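Local coordinates for hypothetical protein (Nostoc punctiforme, PDB 2O62) that is of unknown function but probably belongs to the calycin clan, its second half resembling an ATP synthase biogenesis factor domain, at residues A[70-75]-A[154-159]; A[79-84]-A[93-98]; A[234-239]-A[248-253]. All blocks are in the same frame, centred on the assembly; numbering follows the deposited sequence. Where two conformers were deposited one is given.

Contact 1 (A[70-75]-A[154-159])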
loop_
_atom_site.group_PDB
_atom_site.type_symbol
_atom_site.label_atom_id
_atom_site.label_comp_id
_atom_site.label_asym_id
_atom_site.label_seq_id
_atom_site.Cartn_x
_atom_site.Cartn_y
_atom_site.Cartn_z
ATOM N N GLY A 70 12.872 0.907 -8.989
ATOM C CA GLY A 70 11.983 1.365 -7.947
ATOM C C GLY A 70 11.024 0.335 -7.416
ATOM O O GLY A 70 10.121 0.672 -6.632
ATOM N N LEU A 71 11.273 -0.928 -7.757
ATOM C CA LEU A 71 10.406 -2.054 -7.393
ATOM C C LEU A 71 11.060 -2.997 -6.426
ATOM O O LEU A 71 12.205 -3.404 -6.628
ATOM C CB LEU A 71 10.108 -2.910 -8.629
ATOM C CG LEU A 71 8.842 -2.898 -9.472
ATOM C CD1 LEU A 71 9.089 -3.919 -10.589
ATOM C CD2 LEU A 71 7.625 -3.293 -8.668
ATOM N N LEU A 72 10.323 -3.364 -5.383
ATOM C CA LEU A 72 10.726 -4.463 -4.506
ATOM C C LEU A 72 9.545 -5.380 -4.241
ATOM O O LEU A 72 8.419 -4.907 -4.055
ATOM C CB LEU A 72 11.308 -3.963 -3.156
ATOM C CG LEU A 72 12.788 -3.669 -3.052
ATOM C CD1 LEU A 72 13.100 -3.175 -1.663
ATOM C CD2 LEU A 72 13.631 -4.869 -3.347
ATOM N N PHE A 73 9.826 -6.700 -4.201
ATOM C CA PHE A 73 8.798 -7.748 -3.988
ATOM C C PHE A 73 9.025 -8.580 -2.747
ATOM O O PHE A 73 10.166 -8.890 -2.364
ATOM C CB PHE A 73 8.793 -8.769 -5.155
ATOM C CG PHE A 73 8.374 -8.204 -6.461
ATOM C CD1 PHE A 73 9.288 -7.559 -7.260
ATOM C CD2 PHE A 73 7.063 -8.313 -6.888
ATOM C CE1 PHE A 73 8.868 -6.989 -8.470
ATOM C CE2 PHE A 73 6.639 -7.758 -8.097
ATOM C CZ PHE A 73 7.562 -7.115 -8.887
ATOM N N PHE A 74 7.901 -8.981 -2.155
ATOM C CA PHE A 74 7.848 -10.031 -1.151
ATOM C C PHE A 74 7.567 -11.386 -1.764
ATOM O O PHE A 74 7.208 -11.504 -2.958
ATOM C CB PHE A 74 6.798 -9.676 -0.093
ATOM C CG PHE A 74 7.116 -8.402 0.636
ATOM C CD1 PHE A 74 7.989 -8.391 1.719
ATOM C CD2 PHE A 74 6.586 -7.210 0.212
ATOM C CE1 PHE A 74 8.283 -7.182 2.374
ATOM C CE2 PHE A 74 6.866 -6.012 0.879
ATOM C CZ PHE A 74 7.743 -6.006 1.917
ATOM N N GLU A 75 7.797 -12.439 -0.981
ATOM C CA GLU A 75 7.784 -13.795 -1.553
ATOM C C GLU A 75 6.448 -14.231 -2.041
ATOM O O GLU A 75 6.373 -15.078 -2.901
ATOM C CB GLU A 75 8.318 -14.831 -0.562
ATOM C CG GLU A 75 9.767 -14.651 -0.316
ATOM C CD GLU A 75 10.504 -15.941 -0.081
ATOM O OE1 GLU A 75 9.836 -17.006 0.012
ATOM O OE2 GLU A 75 11.758 -15.879 -0.009
ATOM N N ILE A 154 12.347 -5.515 3.900
ATOM C CA ILE A 154 13.342 -5.786 2.881
ATOM C C ILE A 154 13.979 -4.488 2.353
ATOM O O ILE A 154 13.420 -3.411 2.476
ATOM C CB ILE A 154 12.741 -6.599 1.709
ATOM C CG1 ILE A 154 11.579 -5.891 1.058
ATOM C CG2 ILE A 154 12.319 -7.996 2.177
ATOM C CD1 ILE A 154 11.034 -6.682 -0.136
ATOM N N TYR A 155 15.159 -4.644 1.757
ATOM C CA TYR A 155 16.062 -3.531 1.454
ATOM C C TYR A 155 16.421 -3.535 -0.002
ATOM O O TYR A 155 16.436 -4.565 -0.633
ATOM C CB TYR A 155 17.321 -3.596 2.325
ATOM C CG TYR A 155 16.932 -3.527 3.789
ATOM C CD1 TYR A 155 16.765 -2.314 4.431
ATOM C CD2 TYR A 155 16.769 -4.685 4.532
ATOM C CE1 TYR A 155 16.384 -2.245 5.767
ATOM C CE2 TYR A 155 16.404 -4.638 5.866
ATOM C CZ TYR A 155 16.224 -3.403 6.483
ATOM O OH TYR A 155 15.844 -3.325 7.802
ATOM N N ARG A 156 16.724 -2.353 -0.517
ATOM C CA ARG A 156 17.122 -2.206 -1.903
ATOM C C ARG A 156 18.415 -2.822 -2.280
ATOM O O ARG A 156 18.578 -3.208 -3.427
ATOM C CB ARG A 156 17.234 -0.752 -2.248
ATOM C CG ARG A 156 15.964 -0.044 -2.194
ATOM C CD ARG A 156 16.242 1.362 -2.557
ATOM N NE ARG A 156 17.025 1.423 -3.778
ATOM C CZ ARG A 156 17.738 2.476 -4.139
ATOM N NH1 ARG A 156 17.754 3.584 -3.394
ATOM N NH2 ARG A 156 18.440 2.441 -5.263
ATOM N N ASP A 157 19.357 -2.860 -1.342
ATOM C CA ASP A 157 20.627 -3.529 -1.545
ATOM C C ASP A 157 20.473 -5.025 -1.384
ATOM O O ASP A 157 21.429 -5.762 -1.503
ATOM C CB ASP A 157 21.705 -2.980 -0.587
ATOM C CG ASP A 157 21.232 -2.872 0.858
ATOM O OD1 ASP A 157 20.442 -3.732 1.289
ATOM O OD2 ASP A 157 21.663 -1.928 1.567
ATOM N N LEU A 158 19.256 -5.471 -1.100
ATOM C CA LEU A 158 18.949 -6.889 -1.013
ATOM C C LEU A 158 19.782 -7.626 0.064
ATOM O O LEU A 158 19.869 -8.860 0.042
ATOM C CB LEU A 158 19.057 -7.545 -2.406
ATOM C CG LEU A 158 18.097 -6.966 -3.463
ATOM C CD1 LEU A 158 18.286 -7.677 -4.792
ATOM C CD2 LEU A 158 16.651 -7.066 -3.011
ATOM N N ARG A 159 20.349 -6.838 0.998
ATOM C CA ARG A 159 20.882 -7.310 2.292
ATOM C C ARG A 159 19.758 -8.071 2.968
ATOM O O ARG A 159 18.591 -7.878 2.611
ATOM C CB ARG A 159 21.269 -6.139 3.201
ATOM C CG ARG A 159 20.135 -5.727 4.140
ATOM C CD ARG A 159 20.480 -4.556 5.033
ATOM N NE ARG A 159 20.368 -3.280 4.334
ATOM C CZ ARG A 159 20.314 -2.087 4.917
ATOM N NH1 ARG A 159 20.358 -1.971 6.244
ATOM N NH2 ARG A 159 20.186 -0.998 4.160
#

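Contact 2 (A[79-84]-A[93-98])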
loop_
_atom_site.group_PDB
_atom_site.type_symbol
_atom_site.label_atom_id
_atom_site.label_comp_id
_atom_site.label_asym_id
_atom_site.label_seq_id
_atom_site.Cartn_x
_atom_site.Cartn_y
_atom_site.Cartn_z
ATOM N N PHE A 79 4.165 -6.291 -3.644
ATOM C CA PHE A 79 5.254 -5.392 -4.033
ATOM C C PHE A 79 4.939 -3.947 -3.830
ATOM O O PHE A 79 3.804 -3.544 -3.537
ATOM C CB PHE A 79 5.622 -5.624 -5.514
ATOM C CG PHE A 79 4.534 -5.223 -6.529
ATOM C CD1 PHE A 79 3.568 -6.149 -6.941
ATOM C CD2 PHE A 79 4.510 -3.928 -7.113
ATOM C CE1 PHE A 79 2.618 -5.801 -7.905
ATOM C CE2 PHE A 79 3.545 -3.581 -8.052
ATOM C CZ PHE A 79 2.594 -4.515 -8.435
ATOM N N SER A 80 5.949 -3.129 -4.038
ATOM C CA SER A 80 5.767 -1.709 -4.106
ATOM C C SER A 80 6.587 -1.153 -5.233
ATOM O O SER A 80 7.726 -1.583 -5.421
ATOM C CB SER A 80 6.226 -1.024 -2.825
ATOM O OG SER A 80 6.129 0.386 -2.932
ATOM N N GLU A 81 6.037 -0.130 -5.878
ATOM C CA GLU A 81 6.685 0.576 -6.967
ATOM C C GLU A 81 6.680 2.077 -6.680
ATOM O O GLU A 81 5.768 2.588 -6.081
ATOM C CB GLU A 81 5.974 0.326 -8.295
ATOM C CG GLU A 81 6.889 0.703 -9.480
ATOM C CD GLU A 81 6.348 0.348 -10.877
ATOM O OE1 GLU A 81 5.158 -0.016 -11.023
ATOM O OE2 GLU A 81 7.166 0.433 -11.825
ATOM N N GLY A 82 7.740 2.769 -7.075
ATOM C CA GLY A 82 7.801 4.222 -6.928
ATOM C C GLY A 82 9.144 4.772 -7.255
ATOM O O GLY A 82 9.994 4.090 -7.843
ATOM N N LEU A 83 9.352 6.026 -6.904
ATOM C CA LEU A 83 10.642 6.618 -7.211
ATOM C C LEU A 83 11.702 6.213 -6.203
ATOM O O LEU A 83 11.403 5.983 -5.006
ATOM C CB LEU A 83 10.525 8.134 -7.294
ATOM C CG LEU A 83 9.554 8.663 -8.374
ATOM C CD1 LEU A 83 9.484 10.171 -8.246
ATOM C CD2 LEU A 83 9.950 8.235 -9.789
ATOM N N ILE A 84 12.917 6.123 -6.724
ATOM C CA ILE A 84 14.125 5.864 -5.954
ATOM C C ILE A 84 14.607 7.125 -5.191
ATOM O O ILE A 84 15.028 7.017 -4.041
ATOM C CB ILE A 84 15.235 5.348 -6.854
ATOM C CG1 ILE A 84 14.817 4.040 -7.497
ATOM C CG2 ILE A 84 16.489 5.165 -6.061
ATOM C CD1 ILE A 84 15.932 3.453 -8.318
ATOM N N GLY A 93 4.906 9.964 -3.762
ATOM C CA GLY A 93 3.892 9.047 -4.233
ATOM C C GLY A 93 4.443 7.651 -4.400
ATOM O O GLY A 93 5.565 7.376 -3.976
ATOM N N GLY A 94 3.658 6.767 -5.010
ATOM C CA GLY A 94 4.123 5.423 -5.292
ATOM C C GLY A 94 2.970 4.452 -5.046
ATOM O O GLY A 94 1.868 4.854 -4.682
ATOM N N GLU A 95 3.246 3.166 -5.227
ATOM C CA GLU A 95 2.219 2.128 -5.206
ATOM C C GLU A 95 2.544 1.079 -4.149
ATOM O O GLU A 95 3.688 0.617 -4.065
ATOM C CB GLU A 95 2.180 1.451 -6.562
ATOM C CG GLU A 95 1.218 0.273 -6.664
ATOM C CD GLU A 95 1.265 -0.422 -8.012
ATOM O OE1 GLU A 95 2.090 -0.041 -8.864
ATOM O OE2 GLU A 95 0.496 -1.364 -8.225
ATOM N N LEU A 96 1.537 0.690 -3.381
ATOM C CA LEU A 96 1.610 -0.470 -2.514
ATOM C C LEU A 96 0.640 -1.514 -3.055
ATOM O O LEU A 96 -0.541 -1.266 -3.171
ATOM C CB LEU A 96 1.229 -0.051 -1.087
ATOM C CG LEU A 96 2.135 1.125 -0.615
ATOM C CD1 LEU A 96 1.494 1.918 0.415
ATOM C CD2 LEU A 96 3.436 0.708 -0.172
ATOM N N ALA A 97 1.144 -2.694 -3.335
ATOM C CA ALA A 97 0.381 -3.733 -4.028
ATOM C C ALA A 97 0.371 -5.019 -3.205
ATOM O O ALA A 97 1.399 -5.664 -3.059
ATOM C CB ALA A 97 1.021 -3.990 -5.418
ATOM N N PHE A 98 -0.792 -5.362 -2.651
ATOM C CA PHE A 98 -1.013 -6.587 -1.894
ATOM C C PHE A 98 -1.555 -7.722 -2.768
ATOM O O PHE A 98 -2.474 -7.521 -3.555
ATOM C CB PHE A 98 -2.007 -6.362 -0.728
ATOM C CG PHE A 98 -1.675 -5.209 0.171
ATOM C CD1 PHE A 98 -2.156 -3.922 -0.103
ATOM C CD2 PHE A 98 -0.940 -5.419 1.333
ATOM C CE1 PHE A 98 -1.898 -2.872 0.741
ATOM C CE2 PHE A 98 -0.655 -4.348 2.172
ATOM C CZ PHE A 98 -1.115 -3.101 1.872
HETATM O O HOH W 1 2.945 -1.287 -10.914
HETATM O O HOH W 2 7.273 7.409 -5.678
#

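Contact 3 (A[234-239]-A[248-253])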
loop_
_atom_site.group_PDB
_atom_site.type_symbol
_atom_site.label_atom_id
_atom_site.label_comp_id
_atom_site.label_asym_id
_atom_site.label_seq_id
_atom_site.Cartn_x
_atom_site.Cartn_y
_atom_site.Cartn_z
ATOM N N PHE A 234 7.239 8.235 4.573
ATOM C CA PHE A 234 6.673 6.883 4.662
ATOM C C PHE A 234 5.349 6.898 3.883
ATOM O O PHE A 234 4.468 7.691 4.177
ATOM C CB PHE A 234 6.431 6.494 6.123
ATOM C CG PHE A 234 7.675 6.615 6.987
ATOM C CD1 PHE A 234 8.549 5.545 7.113
ATOM C CD2 PHE A 234 7.956 7.789 7.684
ATOM C CE1 PHE A 234 9.695 5.645 7.883
ATOM C CE2 PHE A 234 9.115 7.897 8.448
ATOM C CZ PHE A 234 9.983 6.823 8.552
ATOM N N LEU A 235 5.272 6.085 2.841
ATOM C CA LEU A 235 4.043 5.884 2.074
ATOM C C LEU A 235 3.428 4.590 2.618
ATOM O O LEU A 235 4.077 3.577 2.617
ATOM C CB LEU A 235 4.454 5.698 0.636
ATOM C CG LEU A 235 3.410 5.642 -0.420
ATOM C CD1 LEU A 235 2.882 7.033 -0.621
ATOM C CD2 LEU A 235 4.023 5.047 -1.700
ATOM N N GLU A 236 2.193 4.650 3.112
ATOM C CA GLU A 236 1.580 3.498 3.790
ATOM C C GLU A 236 0.170 3.276 3.260
ATOM O O GLU A 236 -0.560 4.213 2.896
ATOM C CB GLU A 236 1.548 3.590 5.352
ATOM C CG GLU A 236 0.938 2.298 6.117
ATOM C CD GLU A 236 1.129 2.336 7.657
ATOM O OE1 GLU A 236 1.420 3.448 8.140
ATOM O OE2 GLU A 236 1.016 1.292 8.381
ATOM N N ALA A 237 -0.158 1.994 3.179
ATOM C CA ALA A 237 -1.490 1.529 2.864
ATOM C C ALA A 237 -1.739 0.287 3.714
ATOM O O ALA A 237 -0.818 -0.355 4.200
ATOM C CB ALA A 237 -1.577 1.168 1.372
ATOM N N GLY A 238 -2.990 -0.072 3.791
ATOM C CA GLY A 238 -3.475 -1.205 4.570
ATOM C C GLY A 238 -4.587 -1.874 3.822
ATOM O O GLY A 238 -5.256 -1.264 2.979
ATOM N N TRP A 239 -4.823 -3.133 4.162
ATOM C CA TRP A 239 -5.916 -3.882 3.592
ATOM C C TRP A 239 -6.455 -4.830 4.629
ATOM O O TRP A 239 -5.724 -5.721 5.045
ATOM C CB TRP A 239 -5.397 -4.697 2.425
ATOM C CG TRP A 239 -6.419 -5.351 1.578
ATOM C CD1 TRP A 239 -7.752 -5.015 1.465
ATOM C CD2 TRP A 239 -6.208 -6.436 0.697
ATOM N NE1 TRP A 239 -8.349 -5.797 0.532
ATOM C CE2 TRP A 239 -7.431 -6.688 0.044
ATOM C CE3 TRP A 239 -5.080 -7.187 0.332
ATOM C CZ2 TRP A 239 -7.573 -7.680 -0.920
ATOM C CZ3 TRP A 239 -5.216 -8.161 -0.622
ATOM C CH2 TRP A 239 -6.459 -8.408 -1.247
ATOM N N ARG A 248 -0.515 -4.341 6.403
ATOM C CA ARG A 248 -0.086 -2.952 6.164
ATOM C C ARG A 248 1.243 -2.973 5.403
ATOM O O ARG A 248 2.103 -3.819 5.663
ATOM C CB ARG A 248 0.061 -2.211 7.470
ATOM C CG ARG A 248 -1.264 -2.078 8.210
ATOM C CD ARG A 248 -1.109 -1.267 9.462
ATOM N NE ARG A 248 -0.511 -2.040 10.582
ATOM C CZ ARG A 248 0.689 -1.785 11.139
ATOM N NH1 ARG A 248 1.445 -0.775 10.736
ATOM N NH2 ARG A 248 1.134 -2.518 12.146
HETATM N N MSE A 249 1.425 -2.044 4.466
HETATM C CA MSE A 249 2.672 -1.952 3.735
HETATM C C MSE A 249 3.211 -0.520 3.804
HETATM O O MSE A 249 2.466 0.420 3.673
HETATM C CB MSE A 249 2.531 -2.437 2.287
HETATM C CG MSE A 249 3.815 -2.660 1.630
HETATM SE SE MSE A 249 3.824 -3.060 -0.305
HETATM C CE MSE A 249 2.885 -4.630 -0.225
ATOM N N ILE A 250 4.511 -0.386 4.047
ATOM C CA ILE A 250 5.190 0.890 4.255
ATOM C C ILE A 250 6.428 0.954 3.365
ATOM O O ILE A 250 7.324 0.125 3.513
ATOM C CB ILE A 250 5.626 1.056 5.684
ATOM C CG1 ILE A 250 4.438 0.834 6.640
ATOM C CG2 ILE A 250 6.234 2.434 5.881
ATOM C CD1 ILE A 250 4.415 -0.502 7.291
ATOM N N ARG A 251 6.456 1.923 2.446
ATOM C CA ARG A 251 7.626 2.236 1.607
ATOM C C ARG A 251 8.355 3.413 2.253
ATOM O O ARG A 251 7.786 4.492 2.402
ATOM C CB ARG A 251 7.186 2.623 0.192
ATOM C CG ARG A 251 8.272 2.717 -0.887
ATOM C CD ARG A 251 7.648 3.333 -2.150
ATOM N NE ARG A 251 8.697 3.513 -3.151
ATOM C CZ ARG A 251 9.162 2.567 -3.944
ATOM N NH1 ARG A 251 8.625 1.365 -3.991
ATOM N NH2 ARG A 251 10.158 2.874 -4.770
ATOM N N SER A 252 9.587 3.189 2.673
ATOM C CA SER A 252 10.303 4.131 3.546
ATOM C C SER A 252 11.418 4.878 2.835
ATOM O O SER A 252 12.252 4.273 2.183
ATOM C CB SER A 252 10.859 3.387 4.748
ATOM O OG SER A 252 9.818 2.763 5.499
ATOM N N TYR A 253 11.446 6.196 3.030
ATOM C CA TYR A 253 12.470 7.083 2.481
ATOM C C TYR A 253 13.270 7.738 3.607
ATOM O O TYR A 253 12.713 8.126 4.613
ATOM C CB TYR A 253 11.841 8.198 1.639
ATOM C CG TYR A 253 11.244 7.718 0.350
ATOM C CD1 TYR A 253 10.012 7.063 0.345
ATOM C CD2 TYR A 253 11.941 7.854 -0.856
ATOM C CE1 TYR A 253 9.450 6.576 -0.826
ATOM C CE2 TYR A 253 11.370 7.352 -2.052
ATOM C CZ TYR A 253 10.137 6.724 -2.004
ATOM O OH TYR A 253 9.554 6.203 -3.129
#

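Contact 1 (A[70-75]-A[154-159])
Leu72 meets the chain around Ile154 to Leu158 with both methyls. CD1 lies against the backbone carbonyl carbon of Tyr155, with Leu72 CD1 3.7 Å from Tyr155 C. It also reaches the start of the Arg156 side chain, with Leu72 CD1 4.3 Å from Arg156 CG. On the other branch, Leu72 CD2 stands 3.7 Å from Leu158 CD2. The two leucine side chains run antiparallel where they pass. Leu158 can serve this pair because the chain folds back in a type I turn, closed by a bond from Leu158 N to Tyr155 O. Asp157, inside this turn, accepts the backbone N of Arg159 on OD1, an Asx turn. Asp157 OD1 also takes Arg159 NE on its syn lone pair, at 3.1 Å, in a salt bridge. The Arg159 guanidinium also lays one face over CD1 of the Tyr155 ring.

The contact joins two antiparallel sheets of a calycin-type protein. Strand 71-73 is an outermost strand of the first sheet, and strand 145-155 belongs to the closed barrel of the second. The Phe73 side chain starts off away from 154-159, and its ring packs on Cys8 and Phe9 of helix 5-10. Its carbonyl instead faces the barrel, with Phe73 O 3.3 Å from Ile154 CD1.

Phe74 receives that methyl on a ring face. Ile154 CD1 lies 3.9 Å from the Phe74 ring centroid, 17° off the normal and shifted toward the rim, a CH-pi contact. Ile154 CG1 sits between the backbone N and the carbonyl carbon (chi1 58°), which carries CD1 in among Leu72, Phe73 and Phe74. Ile154 CD1 is 4.1 Å from Leu72 CB. Leu262 and Leu264 of strand 259-269 also touch the Phe74 side chain.

Contact 2 (A[79-84]-A[93-98])
Glu95 pairs with Glu81, and its side chain passes obliquely beside Phe79, on the same face of the sheet. Glu95 CB is 3.8 Å from Glu81 O, which accepts the backbone N of Glu95. From there the chain is extended, with CG anti to N (chi1 176°), and Glu95 CD comes within 3.9 Å of Phe79 CE2. OE1 shares a water with Glu81 OE1, and the water donates to both; this is likely to ease the repulsion between the carboxylates. OE2 approaches Phe79 CE2 and CZ obliquely and forms a salt bridge with Arg106. The Phe79 ring lies with its face over Ala97, whose CB is 3.4 Å from the ring centroid. Replacing Phe79 with an alanine would probably leave the Ala97 methyl without its aromatic cover and the Glu95 carboxylate freer to shift. On the other face, Ser80 OG donates to Glu95 O at 2.7 Å. Glu81 N reaches that oxygen from the opposite side of the carbonyl plane. This antiparallel hairpin lies between strands 71-73 and 103-111 in its sheet. Leu96 and Ser80 pack on Met249 of barrel strand 245-253.

Contact 3 (A[234-239]-A[248-253])
Arg248 reaches across to Glu236 within an antiparallel beta hairpin, strands 233-242 and 245-253 of the closed calycin-type barrel. Its chain bends at chi3 (-78°), which brings NH1 round to the carboxylate. Arg248 NH1 meets Glu236 OE2 at 3.2 Å, nearly along the C-O axis and in the guanidinium plane. Glu236 was modelled in two conformers, so this salt bridge may not be permanent. Arg248 NH2 has a second acid, Glu267 of strand 259-269.

Selenomethionine Met249 forms a hydrogen-bonded pair with Ala237, and Met249 N donates to Ala237 O at 2.8 Å. Its side chain leaves the hairpin toward Phe98 of the other sheet. Ile250 and Glu236 leave the same face in step. Ile250 CG1 is 3.8 Å from Glu236 CG, so it packs on the aliphatic part of the acid. Ile250 CG2 sits at the edge of the Phe234 ring, 4.1 Å from Phe234 CD1.

Arg251 pairs with Leu235 through two backbone bonds. Its extended chain runs beside the leucine, with Arg251 CD 4.0 Å from Leu235 CD2. The guanidinium then goes on to Ser80 and Gly70 of the first sheet. Ser252 OG also approaches the edge of the Phe234 ring, 3.5 Å from Phe234 CD1, and binds a glycerol probably left from crystallisation. Tyr253 turns its hydroxyl back along its own strand: Arg251 NE donates to Tyr253 OH at 2.8 Å, 167° at the hydrogen and close to the guanidinium plane.

In the fold
Contacts 2 and 3 are buried hairpins in different sheets, each built on paired backbone bonds. Contact 1 is only partly buried, lies farther from the centre of the chain, and joins the two sheets by apolar packing. Contacts 1 and 2 share the first sheet: strands 71-73 and 79-81 are neighbours, bonded from Ser80 N to Leu72 O. Contacts 1 and 3 share the barrel. Arg251 of contact 3 ties all three together, since NH1 reaches Ser80 OG and NH2 reaches Gly70 O. Tyr253 OH adds a bond to Leu83 O. Elsewhere contacts 2 and 3 meet by packing, with Leu96 against Ala237.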